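Local coordinates for lipid binding protein (Grifola frondosa, PDB 5H0Q) that binds lipids and probably recognises membrane domains that contain both sphingomyelin and cholesterol, at residues Glu50-Tyr55 against Cys60-Val65; Lys76-Glu79 against His84-Ala87; Ser80-Phe85 against Leu166-Asn171; Phe102-Ser107 against Ser130-Pro135; Gly172-Ser177 against Lys183-Thr188. All blocks are in the same frame, centred on the assembly; numbering follows the deposited sequence.

Interaction 1 of 5, residues Glu50-Tyr55 against Cys60-Val65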
# COMPACT_ATOMS: atom_id res chain seq x y z
N GLU A 50 -10.14 13.76 -3.30
CA GLU A 50 -10.56 14.59 -2.17
C GLU A 50 -9.36 15.07 -1.37
O GLU A 50 -9.25 16.26 -1.04
CB GLU A 50 -11.47 13.81 -1.21
CG GLU A 50 -12.83 13.38 -1.69
CD GLU A 50 -13.49 12.45 -0.67
OE1 GLU A 50 -14.19 11.50 -1.09
OE2 GLU A 50 -13.28 12.65 0.54
N LEU A 51 -8.51 14.12 -0.96
CA LEU A 51 -7.34 14.44 -0.15
C LEU A 51 -6.42 15.42 -0.87
O LEU A 51 -5.87 16.33 -0.25
CB LEU A 51 -6.58 13.16 0.23
CG LEU A 51 -7.32 12.25 1.20
CD1 LEU A 51 -6.57 10.92 1.33
CD2 LEU A 51 -7.47 12.92 2.55
N LYS A 52 -6.20 15.22 -2.17
CA LYS A 52 -5.34 16.12 -2.92
C LYS A 52 -5.95 17.51 -3.00
O LYS A 52 -5.26 18.52 -2.81
CB LYS A 52 -5.09 15.57 -4.33
CG LYS A 52 -4.36 16.55 -5.25
CD LYS A 52 -3.91 15.89 -6.55
CE LYS A 52 -3.17 16.86 -7.45
NZ LYS A 52 -2.53 16.18 -8.61
N ALA A 53 -7.26 17.60 -3.26
CA ALA A 53 -7.91 18.90 -3.29
C ALA A 53 -7.82 19.58 -1.93
O ALA A 53 -7.60 20.79 -1.85
CB ALA A 53 -9.37 18.74 -3.72
N GLU A 54 -7.99 18.81 -0.85
CA GLU A 54 -7.92 19.39 0.49
C GLU A 54 -6.50 19.83 0.84
O GLU A 54 -6.31 20.86 1.50
CB GLU A 54 -8.43 18.36 1.51
CG GLU A 54 -8.35 18.79 2.96
CD GLU A 54 -8.72 17.67 3.91
OE1 GLU A 54 -8.45 16.49 3.58
OE2 GLU A 54 -9.27 17.95 4.99
N TYR A 55 -5.49 19.09 0.40
CA TYR A 55 -4.11 19.47 0.70
C TYR A 55 -3.67 20.66 -0.14
O TYR A 55 -3.07 21.60 0.38
CB TYR A 55 -3.17 18.29 0.50
CG TYR A 55 -1.71 18.68 0.66
CD1 TYR A 55 -1.19 18.97 1.91
CD2 TYR A 55 -0.86 18.78 -0.44
CE1 TYR A 55 0.12 19.35 2.08
CE2 TYR A 55 0.47 19.16 -0.28
CZ TYR A 55 0.94 19.43 0.99
OH TYR A 55 2.24 19.83 1.16
N CYS A 60 3.26 15.83 -1.51
CA CYS A 60 2.58 14.78 -0.77
C CYS A 60 2.46 13.54 -1.63
O CYS A 60 2.78 13.54 -2.82
CB CYS A 60 1.18 15.22 -0.35
SG CYS A 60 0.02 15.40 -1.76
N VAL A 61 1.95 12.49 -1.01
CA VAL A 61 1.55 11.29 -1.73
C VAL A 61 0.13 10.98 -1.32
O VAL A 61 -0.23 11.10 -0.14
CB VAL A 61 2.48 10.08 -1.47
CG1 VAL A 61 3.85 10.32 -2.10
CG2 VAL A 61 2.62 9.78 0.05
N LEU A 62 -0.66 10.56 -2.28
CA LEU A 62 -2.05 10.18 -2.08
C LEU A 62 -2.07 8.67 -2.32
O LEU A 62 -2.05 8.22 -3.47
CB LEU A 62 -3.00 10.89 -3.04
CG LEU A 62 -3.24 12.40 -3.00
CD1 LEU A 62 -3.21 12.96 -1.60
CD2 LEU A 62 -2.23 13.11 -3.88
N VAL A 63 -2.06 7.89 -1.25
CA VAL A 63 -1.76 6.46 -1.33
C VAL A 63 -3.04 5.66 -1.30
O VAL A 63 -3.86 5.83 -0.39
CB VAL A 63 -0.86 6.00 -0.17
CG1 VAL A 63 -0.59 4.51 -0.30
CG2 VAL A 63 0.43 6.78 -0.16
N ARG A 64 -3.22 4.78 -2.29
CA ARG A 64 -4.27 3.77 -2.23
C ARG A 64 -3.61 2.40 -2.14
O ARG A 64 -2.63 2.13 -2.84
CB ARG A 64 -5.23 3.86 -3.41
CG ARG A 64 -4.66 3.58 -4.80
CD ARG A 64 -5.80 3.63 -5.84
NE ARG A 64 -5.35 3.22 -7.17
CZ ARG A 64 -4.97 4.02 -8.15
NH1 ARG A 64 -5.02 5.34 -8.02
NH2 ARG A 64 -4.56 3.48 -9.29
N VAL A 65 -4.19 1.52 -1.34
CA VAL A 65 -3.64 0.18 -1.06
C VAL A 65 -4.73 -0.83 -1.31
O VAL A 65 -5.81 -0.71 -0.72
CB VAL A 65 -3.17 0.08 0.40
CG1 VAL A 65 -2.64 -1.32 0.68
CG2 VAL A 65 -2.18 1.16 0.73
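Apolar contact between Leu-62 and one turn of the helix does most of the work here. With its CG beside the backbone N (chi1 -66°), Leu-62 lays its two methyls against neighbouring residues of the helix. CD1 sits 3.8 Å from Leu-51 CB, while CD2 reaches CB of Lys-52, also at 3.8 Å. Lys-52 thus gives only the root of its side chain to the contact; its extended remainder leads the ammonium away from the strand.

A sulfur-aromatic contact closes the other end, next to the connecting loop. Cys-60 CB lies over one face of the Tyr-55 ring, near the rim, and SG comes to 3.7 Å from Tyr-55 CD2. The sulfur stands 42° off the ring normal, an oblique approach. The tyrosine hydroxyl is hydrogen-bonded to Val-59 N, which fixes the far end of the ring against the loop.

No hydrogen bond joins the two segments. Gln-48 of the same helix is hydrogen-bonded to Leu-62 O, while Ile-103 of the neighbouring strand touches both Tyr-55 and Leu-62. Helix and strand run nearly antiparallel, at 162°, with their short axes 9.0 Å apart: a helix laid along the outer face of a beta-sandwich sheet.

Interaction 2 of 5, residues Lys76-Glu79 against His84-Ala87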
# COMPACT_ATOMS: atom_id res chain seq x y z
N LYS A 76 1.33 -2.91 10.88
CA LYS A 76 2.24 -3.19 11.99
C LYS A 76 3.15 -2.04 12.34
O LYS A 76 3.51 -1.87 13.52
CB LYS A 76 3.11 -4.40 11.68
CG LYS A 76 2.32 -5.68 11.47
CD LYS A 76 3.23 -6.85 11.30
CE LYS A 76 3.89 -7.28 12.61
NZ LYS A 76 5.35 -7.55 12.45
N ILE A 77 3.60 -1.30 11.33
CA ILE A 77 4.50 -0.16 11.50
C ILE A 77 4.02 0.93 10.57
O ILE A 77 3.64 0.66 9.42
CB ILE A 77 5.95 -0.51 11.15
CG1 ILE A 77 6.47 -1.62 12.06
CG2 ILE A 77 6.84 0.70 11.28
CD1 ILE A 77 7.79 -2.23 11.60
N GLU A 78 4.04 2.17 11.06
CA GLU A 78 3.95 3.38 10.25
C GLU A 78 5.13 4.25 10.63
O GLU A 78 5.38 4.46 11.82
CB GLU A 78 2.67 4.16 10.52
CG GLU A 78 1.40 3.45 10.23
CD GLU A 78 0.21 4.26 10.71
OE1 GLU A 78 0.42 5.40 11.20
OE2 GLU A 78 -0.93 3.76 10.60
N GLU A 79 5.87 4.75 9.64
CA GLU A 79 7.02 5.58 9.95
C GLU A 79 7.12 6.74 8.97
O GLU A 79 7.03 6.52 7.76
CB GLU A 79 8.30 4.72 9.92
CG GLU A 79 9.56 5.44 10.31
CD GLU A 79 9.65 5.79 11.79
OE1 GLU A 79 8.86 5.25 12.60
OE2 GLU A 79 10.52 6.61 12.15
N HIS A 84 4.78 13.98 7.46
CA HIS A 84 3.86 13.44 8.44
C HIS A 84 2.63 12.91 7.73
O HIS A 84 2.31 13.30 6.60
CB HIS A 84 3.50 14.47 9.52
CG HIS A 84 2.71 15.63 9.02
ND1 HIS A 84 3.28 16.68 8.33
CD2 HIS A 84 1.40 15.94 9.15
CE1 HIS A 84 2.35 17.57 8.04
NE2 HIS A 84 1.20 17.14 8.52
N PHE A 85 1.94 12.01 8.42
CA PHE A 85 0.67 11.49 7.95
C PHE A 85 -0.44 12.52 8.12
O PHE A 85 -0.34 13.45 8.92
CB PHE A 85 0.31 10.21 8.72
CG PHE A 85 1.16 9.02 8.33
CD1 PHE A 85 0.77 8.22 7.28
CD2 PHE A 85 2.36 8.75 8.98
CE1 PHE A 85 1.55 7.14 6.89
CE2 PHE A 85 3.15 7.67 8.59
CZ PHE A 85 2.73 6.85 7.55
N GLY A 86 -1.49 12.34 7.35
CA GLY A 86 -2.68 13.14 7.52
C GLY A 86 -3.31 12.93 8.88
O GLY A 86 -2.97 12.02 9.64
N ALA A 87 -4.29 13.79 9.19
CA ALA A 87 -4.92 13.78 10.50
C ALA A 87 -5.73 12.50 10.73
O ALA A 87 -5.74 11.97 11.84
CB ALA A 87 -5.81 15.01 10.66
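A carboxylate oxygen stands over the face of an aromatic ring: Glu-78 OE1 lies over Phe-85, with no hydrogen bond between the two segments. That oxygen is also in a salt bridge with Arg-90, which Phe-85 also touches, so the charge has its own partner beside the hydrocarbon. Closer in, the root of the same side chain packs on the far end of the ring, Glu-78 CB being 4.0 Å from Phe-85 CZ. From there the glutamate runs extended beyond CG.

The two segments belong to different sheets of a beta-sandwich, strand 73-80 to the five-stranded antiparallel sheet and strand 84-85 to the mixed one, and the chain turns the corner between them at Phe-81. Phe-85 bridges the gap within this turn. Its CG is beside the backbone N (chi1 -73°), which turns the ring toward Glu-78, Ile-118 and, edge-to-face, His-104. Glu-79 adds only backbone to the contact, its carbonyl carbon lying at the ring edge near the plane, 4.1 Å from Phe-85 CE2. Its own side chain starts away from Phe-85, on the side of the strand where it touches Cys-117 and Trp-155.

Interaction 3 of 5, residues Ser80-Phe85 against Leu166-Asn171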
# COMPACT_ATOMS: atom_id res chain seq x y z
N SER A 80 7.28 7.95 9.50
CA SER A 80 7.60 9.14 8.71
C SER A 80 9.09 9.38 8.74
O SER A 80 9.66 9.64 9.81
CB SER A 80 6.89 10.39 9.25
OG SER A 80 5.50 10.27 9.18
N PHE A 81 9.72 9.36 7.58
CA PHE A 81 11.11 9.77 7.49
C PHE A 81 11.25 11.27 7.24
O PHE A 81 12.12 11.92 7.81
CB PHE A 81 11.82 8.99 6.38
CG PHE A 81 11.74 7.50 6.53
CD1 PHE A 81 12.28 6.88 7.64
CD2 PHE A 81 11.14 6.72 5.56
CE1 PHE A 81 12.22 5.51 7.77
CE2 PHE A 81 11.07 5.35 5.69
CZ PHE A 81 11.61 4.74 6.80
N ARG A 82 10.39 11.81 6.37
CA ARG A 82 10.27 13.25 6.17
C ARG A 82 8.79 13.53 6.03
O ARG A 82 8.11 12.84 5.27
CB ARG A 82 11.00 13.70 4.90
CG ARG A 82 12.45 13.34 4.87
CD ARG A 82 13.11 13.76 3.58
NE ARG A 82 14.49 13.28 3.57
CZ ARG A 82 14.96 12.31 2.80
NH1 ARG A 82 14.20 11.69 1.92
NH2 ARG A 82 16.23 11.95 2.90
N GLY A 83 8.29 14.52 6.76
CA GLY A 83 6.88 14.86 6.69
C GLY A 83 6.07 14.14 7.74
O GLY A 83 6.58 13.72 8.78
N HIS A 84 4.78 13.98 7.46
CA HIS A 84 3.86 13.44 8.44
C HIS A 84 2.63 12.91 7.73
O HIS A 84 2.31 13.30 6.60
CB HIS A 84 3.50 14.47 9.52
CG HIS A 84 2.71 15.63 9.02
ND1 HIS A 84 3.28 16.68 8.33
CD2 HIS A 84 1.40 15.94 9.15
CE1 HIS A 84 2.35 17.57 8.04
NE2 HIS A 84 1.20 17.14 8.52
N PHE A 85 1.94 12.01 8.42
CA PHE A 85 0.67 11.49 7.95
C PHE A 85 -0.44 12.52 8.12
O PHE A 85 -0.34 13.45 8.92
CB PHE A 85 0.31 10.21 8.72
CG PHE A 85 1.16 9.02 8.33
CD1 PHE A 85 0.77 8.22 7.28
CD2 PHE A 85 2.36 8.75 8.98
CE1 PHE A 85 1.55 7.14 6.89
CE2 PHE A 85 3.15 7.67 8.59
CZ PHE A 85 2.73 6.85 7.55
N LEU A 166 17.55 3.35 0.74
CA LEU A 166 16.99 2.69 -0.44
C LEU A 166 15.97 3.59 -1.13
O LEU A 166 15.91 3.65 -2.36
CB LEU A 166 16.35 1.36 -0.05
CG LEU A 166 17.31 0.25 0.41
CD1 LEU A 166 16.49 -1.00 0.78
CD2 LEU A 166 18.34 -0.05 -0.69
N LEU A 167 15.17 4.31 -0.34
CA LEU A 167 14.16 5.20 -0.92
C LEU A 167 14.80 6.37 -1.65
O LEU A 167 14.32 6.79 -2.71
CB LEU A 167 13.20 5.68 0.16
CG LEU A 167 12.15 4.65 0.58
CD1 LEU A 167 11.43 5.05 1.87
CD2 LEU A 167 11.12 4.40 -0.54
N ASP A 168 15.89 6.92 -1.09
CA ASP A 168 16.52 8.09 -1.69
C ASP A 168 17.29 7.74 -2.96
O ASP A 168 17.39 8.58 -3.87
CB ASP A 168 17.48 8.76 -0.70
CG ASP A 168 16.75 9.49 0.40
OD1 ASP A 168 17.42 9.93 1.36
OD2 ASP A 168 15.51 9.61 0.32
N THR A 169 17.83 6.52 -3.03
CA THR A 169 18.64 6.12 -4.17
C THR A 169 17.86 5.27 -5.16
O THR A 169 18.43 4.84 -6.16
CB THR A 169 19.89 5.38 -3.69
OG1 THR A 169 19.53 4.15 -3.04
CG2 THR A 169 20.70 6.25 -2.74
N HIS A 170 16.58 5.04 -4.92
CA HIS A 170 15.75 4.31 -5.86
C HIS A 170 15.73 5.06 -7.19
O HIS A 170 15.91 6.29 -7.26
CB HIS A 170 14.34 4.15 -5.29
CG HIS A 170 13.55 3.04 -5.89
ND1 HIS A 170 12.57 3.23 -6.84
CD2 HIS A 170 13.58 1.70 -5.66
CE1 HIS A 170 12.03 2.07 -7.17
NE2 HIS A 170 12.62 1.13 -6.46
N ASN A 171 15.50 4.32 -8.28
CA ASN A 171 15.46 4.91 -9.62
C ASN A 171 14.33 4.26 -10.41
O ASN A 171 14.54 3.58 -11.41
CB ASN A 171 16.80 4.75 -10.34
CG ASN A 171 16.79 5.40 -11.72
OD1 ASN A 171 16.04 6.36 -11.97
ND2 ASN A 171 17.60 4.87 -12.63
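Arg-82 NH2 donates to Asp-168 OD1 at 2.8 Å, and NH1 of the same arginine reaches Asp-168 OD2 at 2.9 Å. This is an end-on, two-pronged salt bridge, each nitrogen taking its own oxygen. Both bonds are almost straight, at 174° and 173° at the hydrogen, and both oxygens are met on their syn side. The carboxylate lies at the edge of the guanidinium, in its plane, with the two planes only 18° apart, so the pair of bonds fixes the rotation of both groups. The arginine chain is extended from CG to NE and spans the gap by its length, coming from one direction while the aspartate comes from the opposite one. The pair is partly exposed.

Beside it Phe-81 meets the buried Leu-167. The phenyl ring presents CE2 to one leucine methyl, CD1, at 3.8 Å, and the two side chains cross at about a right angle. The approach to the ring is oblique.

Phe-81 and Arg-82 both face Ala-115 in a classic beta bulge, where the chain turns from one sheet toward the other, and both side chains start toward the helix. Leu-164, a turn earlier on helix 160-169, touches both of them. The helix is also tied to the sheet: Leu-167 O accepts a hydrogen bond from Gln-133, and Leu-167 packs on Leu-145, so that the corner after strand 73-80 and the end of the helix meet against strands 114-121, 126-134 and 143-150 of the five-stranded sheet.

Interaction 4 of 5, residues Phe102-Ser107 against Ser130-Pro135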
# COMPACT_ATOMS: atom_id res chain seq x y z
N PHE A 102 -4.86 6.94 2.17
CA PHE A 102 -4.40 7.94 3.11
C PHE A 102 -3.47 8.91 2.40
O PHE A 102 -3.00 8.65 1.29
CB PHE A 102 -3.69 7.28 4.31
CG PHE A 102 -2.43 6.52 3.95
CD1 PHE A 102 -1.20 7.16 3.90
CD2 PHE A 102 -2.46 5.16 3.69
CE1 PHE A 102 -0.04 6.47 3.56
CE2 PHE A 102 -1.31 4.46 3.38
CZ PHE A 102 -0.10 5.12 3.31
N ILE A 103 -3.23 10.04 3.05
CA ILE A 103 -2.29 11.02 2.57
C ILE A 103 -1.08 11.05 3.49
O ILE A 103 -1.18 10.85 4.70
CB ILE A 103 -2.95 12.42 2.43
CG1 ILE A 103 -1.99 13.41 1.79
CG2 ILE A 103 -3.40 12.95 3.77
CD1 ILE A 103 -2.62 14.75 1.45
N HIS A 104 0.07 11.32 2.90
CA HIS A 104 1.27 11.67 3.65
C HIS A 104 1.85 12.91 2.99
O HIS A 104 1.96 12.95 1.76
CB HIS A 104 2.28 10.51 3.63
CG HIS A 104 3.36 10.65 4.64
ND1 HIS A 104 4.54 11.31 4.38
CD2 HIS A 104 3.45 10.22 5.92
CE1 HIS A 104 5.32 11.26 5.45
NE2 HIS A 104 4.68 10.61 6.40
N THR A 105 2.20 13.91 3.79
CA THR A 105 2.63 15.19 3.24
C THR A 105 3.96 15.60 3.84
O THR A 105 4.37 15.12 4.88
CB THR A 105 1.62 16.32 3.53
OG1 THR A 105 1.71 16.73 4.90
CG2 THR A 105 0.22 15.87 3.24
N LYS A 106 4.60 16.55 3.16
CA LYS A 106 5.78 17.17 3.72
C LYS A 106 5.38 17.93 4.98
O LYS A 106 4.20 18.16 5.26
CB LYS A 106 6.42 18.11 2.71
CG LYS A 106 5.59 19.39 2.46
CD LYS A 106 6.29 20.31 1.47
CE LYS A 106 5.65 21.69 1.42
NZ LYS A 106 5.84 22.40 2.70
N SER A 107 6.40 18.35 5.72
CA SER A 107 6.15 19.15 6.90
C SER A 107 5.67 20.54 6.49
O SER A 107 6.14 21.10 5.50
CB SER A 107 7.42 19.27 7.73
OG SER A 107 7.85 17.99 8.17
N SER A 130 5.93 -0.99 2.47
CA SER A 130 5.47 -0.15 1.38
C SER A 130 5.92 1.28 1.66
O SER A 130 5.41 1.92 2.58
CB SER A 130 3.96 -0.24 1.24
OG SER A 130 3.57 -1.59 1.05
N GLY A 131 6.86 1.76 0.87
CA GLY A 131 7.48 3.04 1.13
C GLY A 131 7.41 3.97 -0.06
O GLY A 131 7.34 3.56 -1.21
N TRP A 132 7.48 5.25 0.25
CA TRP A 132 7.47 6.29 -0.76
C TRP A 132 8.52 7.32 -0.40
O TRP A 132 8.90 7.48 0.76
CB TRP A 132 6.07 6.93 -0.89
CG TRP A 132 5.62 7.51 0.44
CD1 TRP A 132 5.85 8.77 0.91
CD2 TRP A 132 4.94 6.81 1.47
NE1 TRP A 132 5.32 8.91 2.17
CE2 TRP A 132 4.78 7.71 2.55
CE3 TRP A 132 4.45 5.50 1.60
CZ2 TRP A 132 4.14 7.34 3.73
CZ3 TRP A 132 3.80 5.16 2.74
CH2 TRP A 132 3.67 6.06 3.80
N GLN A 133 8.97 8.04 -1.41
CA GLN A 133 9.94 9.11 -1.22
C GLN A 133 9.69 10.09 -2.36
O GLN A 133 9.98 9.76 -3.52
CB GLN A 133 11.36 8.58 -1.21
CG GLN A 133 12.43 9.62 -0.85
CD GLN A 133 12.87 10.46 -2.04
OE1 GLN A 133 12.63 11.68 -2.08
NE2 GLN A 133 13.52 9.83 -3.01
N ASN A 134 9.09 11.23 -2.04
CA ASN A 134 8.69 12.22 -3.03
C ASN A 134 9.44 13.51 -2.71
O ASN A 134 9.10 14.19 -1.73
CB ASN A 134 7.17 12.44 -3.00
CG ASN A 134 6.67 13.06 -4.29
OD1 ASN A 134 7.42 13.11 -5.27
ND2 ASN A 134 5.41 13.49 -4.30
N PRO A 135 10.46 13.87 -3.48
CA PRO A 135 11.39 14.91 -3.05
C PRO A 135 10.90 16.32 -3.35
O PRO A 135 10.16 16.57 -4.30
CB PRO A 135 12.64 14.61 -3.88
CG PRO A 135 12.11 14.05 -5.13
CD PRO A 135 10.90 13.23 -4.73
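Trp-132 meets His-104 and Phe-102 with different parts of its rim. Its CG sits between the backbone N and the carbonyl carbon (chi1 57°), the crowded position, and the side chain stands up from its own strand toward the opposite sheet. Phe-102 takes the same first torsion from its side and comes from the opposite direction. Although its CB does not aim straight at Trp-132, the end of the ring bends nearer: CE1 is 3.7 Å from Trp-132 CH2, and CZ lies 3.9 Å from CZ3. The planes are 56° apart, so this pair is oblique, neither a stack nor a T-shape.

His-104 behaves differently. With CG anti to the backbone N (chi1 -165°), its imidazole lies across the tryptophan and offers it a face. Trp-132 CZ2 sits above that face toward the rim, 3.5 Å from His-104 CG. The arrangement is offset edge-to-face, the centroids of the imidazole and the five-membered ring of Trp-132 being 4.9 Å apart. The imidazole has little freedom to rotate, since NE2 is hydrogen-bonded to Ser-80 OG and ND1 to Ser-114 OG; both nitrogens of this buried ring are thereby satisfied.

Val-61 touches both His-104 and Trp-132, and Tyr-198 packs on the indole as well. The three rings form an aromatic cluster in the core of the beta-sandwich, lying between its two sheets.

Interaction 5 of 5, residues Gly172-Ser177 against Lys183-Thr188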
# COMPACT_ATOMS: atom_id res chain seq x y z
N GLY A 172 13.10 4.47 -9.95
CA GLY A 172 11.95 3.94 -10.65
C GLY A 172 10.63 4.33 -10.00
O GLY A 172 10.55 4.43 -8.78
N GLN A 173 9.61 4.54 -10.82
CA GLN A 173 8.27 4.86 -10.33
C GLN A 173 7.40 3.61 -10.24
O GLN A 173 6.19 3.73 -10.04
CB GLN A 173 7.63 5.92 -11.24
CG GLN A 173 8.32 7.29 -11.16
CD GLN A 173 9.76 7.27 -11.63
OE1 GLN A 173 10.04 6.95 -12.78
NE2 GLN A 173 10.69 7.64 -10.75
N ASN A 174 8.00 2.43 -10.37
CA ASN A 174 7.36 1.15 -10.10
C ASN A 174 8.31 0.35 -9.23
O ASN A 174 9.53 0.56 -9.24
CB ASN A 174 7.04 0.37 -11.39
CG ASN A 174 5.94 1.02 -12.23
OD1 ASN A 174 4.76 0.92 -11.91
ND2 ASN A 174 6.33 1.65 -13.33
N SER A 175 7.75 -0.59 -8.47
CA SER A 175 8.56 -1.47 -7.63
C SER A 175 7.81 -2.78 -7.50
O SER A 175 6.59 -2.78 -7.40
CB SER A 175 8.82 -0.85 -6.25
OG SER A 175 9.55 -1.74 -5.41
N ASP A 176 8.56 -3.89 -7.51
CA ASP A 176 7.96 -5.22 -7.41
C ASP A 176 8.81 -6.09 -6.48
O ASP A 176 10.03 -5.99 -6.47
CB ASP A 176 7.84 -5.90 -8.79
CG ASP A 176 6.82 -5.23 -9.68
OD1 ASP A 176 5.62 -5.53 -9.53
OD2 ASP A 176 7.21 -4.41 -10.53
N SER A 177 8.13 -6.91 -5.69
CA SER A 177 8.81 -7.79 -4.74
C SER A 177 8.00 -9.06 -4.57
O SER A 177 6.77 -9.04 -4.66
CB SER A 177 9.00 -7.08 -3.39
OG SER A 177 9.69 -7.88 -2.44
N LYS A 183 3.12 -11.51 -3.41
CA LYS A 183 3.71 -10.51 -4.28
C LYS A 183 3.23 -9.13 -3.87
O LYS A 183 2.11 -8.94 -3.38
CB LYS A 183 3.34 -10.77 -5.73
CG LYS A 183 3.78 -12.11 -6.27
CD LYS A 183 3.29 -12.33 -7.69
CE LYS A 183 1.84 -12.81 -7.72
NZ LYS A 183 1.71 -14.19 -7.18
N ALA A 184 4.10 -8.16 -4.08
CA ALA A 184 3.77 -6.77 -3.86
C ALA A 184 4.21 -5.96 -5.06
O ALA A 184 5.24 -6.25 -5.67
CB ALA A 184 4.42 -6.22 -2.61
N HIS A 185 3.42 -4.91 -5.33
CA HIS A 185 3.67 -3.98 -6.41
C HIS A 185 3.37 -2.58 -5.92
O HIS A 185 2.34 -2.36 -5.27
CB HIS A 185 2.81 -4.28 -7.65
CG HIS A 185 3.02 -3.29 -8.76
ND1 HIS A 185 4.09 -3.36 -9.61
CD2 HIS A 185 2.32 -2.18 -9.12
CE1 HIS A 185 4.04 -2.36 -10.47
NE2 HIS A 185 2.97 -1.63 -10.19
N GLY A 186 4.26 -1.64 -6.23
CA GLY A 186 4.00 -0.24 -5.98
C GLY A 186 4.19 0.57 -7.25
O GLY A 186 5.01 0.25 -8.10
N SER A 187 3.39 1.64 -7.37
CA SER A 187 3.58 2.60 -8.44
C SER A 187 3.32 4.01 -7.92
O SER A 187 2.53 4.21 -7.00
CB SER A 187 2.65 2.30 -9.62
OG SER A 187 1.31 2.47 -9.22
N THR A 188 3.98 4.99 -8.53
CA THR A 188 3.81 6.38 -8.16
C THR A 188 3.82 7.22 -9.43
O THR A 188 4.52 6.91 -10.39
CB THR A 188 4.91 6.88 -7.21
OG1 THR A 188 4.62 8.20 -6.75
CG2 THR A 188 6.24 6.87 -7.86
O HOH W 1 4.69 -7.78 -8.18
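The His-185 ring is met at its edge by two oxygens of the facing strand. Asp-176 OD1 lies close to the imidazole plane and accepts a hydrogen bond from ND1 at 2.7 Å, nearly straight. Relative to the carboxylate plane the nitrogen comes from above, 40° out of it. Further round the rim, Asn-174 OD1 is in contact 3.6 Å from His-185 NE2, with its amide turned 32° from the ring.

These groups share one face of an antiparallel beta hairpin, strands 174-179 and 182-188. Asp-176 with His-185 and Asn-174 with Ser-187 are its non-hydrogen-bonded pairs, and a chi1 of 178° lays the imidazole beside the aspartate. Alternating with them are the hydrogen-bonded pairs: Ser-175 with Gly-186, where Gly-186 N reaches Ser-175 O at 2.8 Å, and Ser-177 with Ala-184. The face carrying Ser-175, Ser-177 and Ala-184 turns to strand 143-150, where the two serine OG atoms bond to the backbone N of Val-146 and Val-148.

The pairing extends to Thr-188 N and Gln-173 O, 3.0 Å apart; there Thr-188 CG2 packs on Gln-173 CB. Back at the aspartate, one water donates to Asp-176 OD1 at 2.8 Å and to Ala-184 O at 3.0 Å.

Interactions 1 and 4 are the buried ones, joined by backbone bonds between strands 60-68 and 99-105: interaction 4 sets aromatic rings between the sheets, and interaction 1 lays a helix on the outer face. Interaction 2 is a surface contact. It shares His-84 and Phe-85 with interaction 3, and both belong to the corner where the chain passes from one sheet to the other; interaction 4 touches that corner too. Charge pairing across the segments marks interaction 3, a partly buried contact at the end of helix 160-169. Interaction 5, across the chain's centre from interaction 2, depends instead on backbone pairing within a hairpin, with Asn-174, Asp-176 and His-185 on one face and two serines turned to strand 143-150.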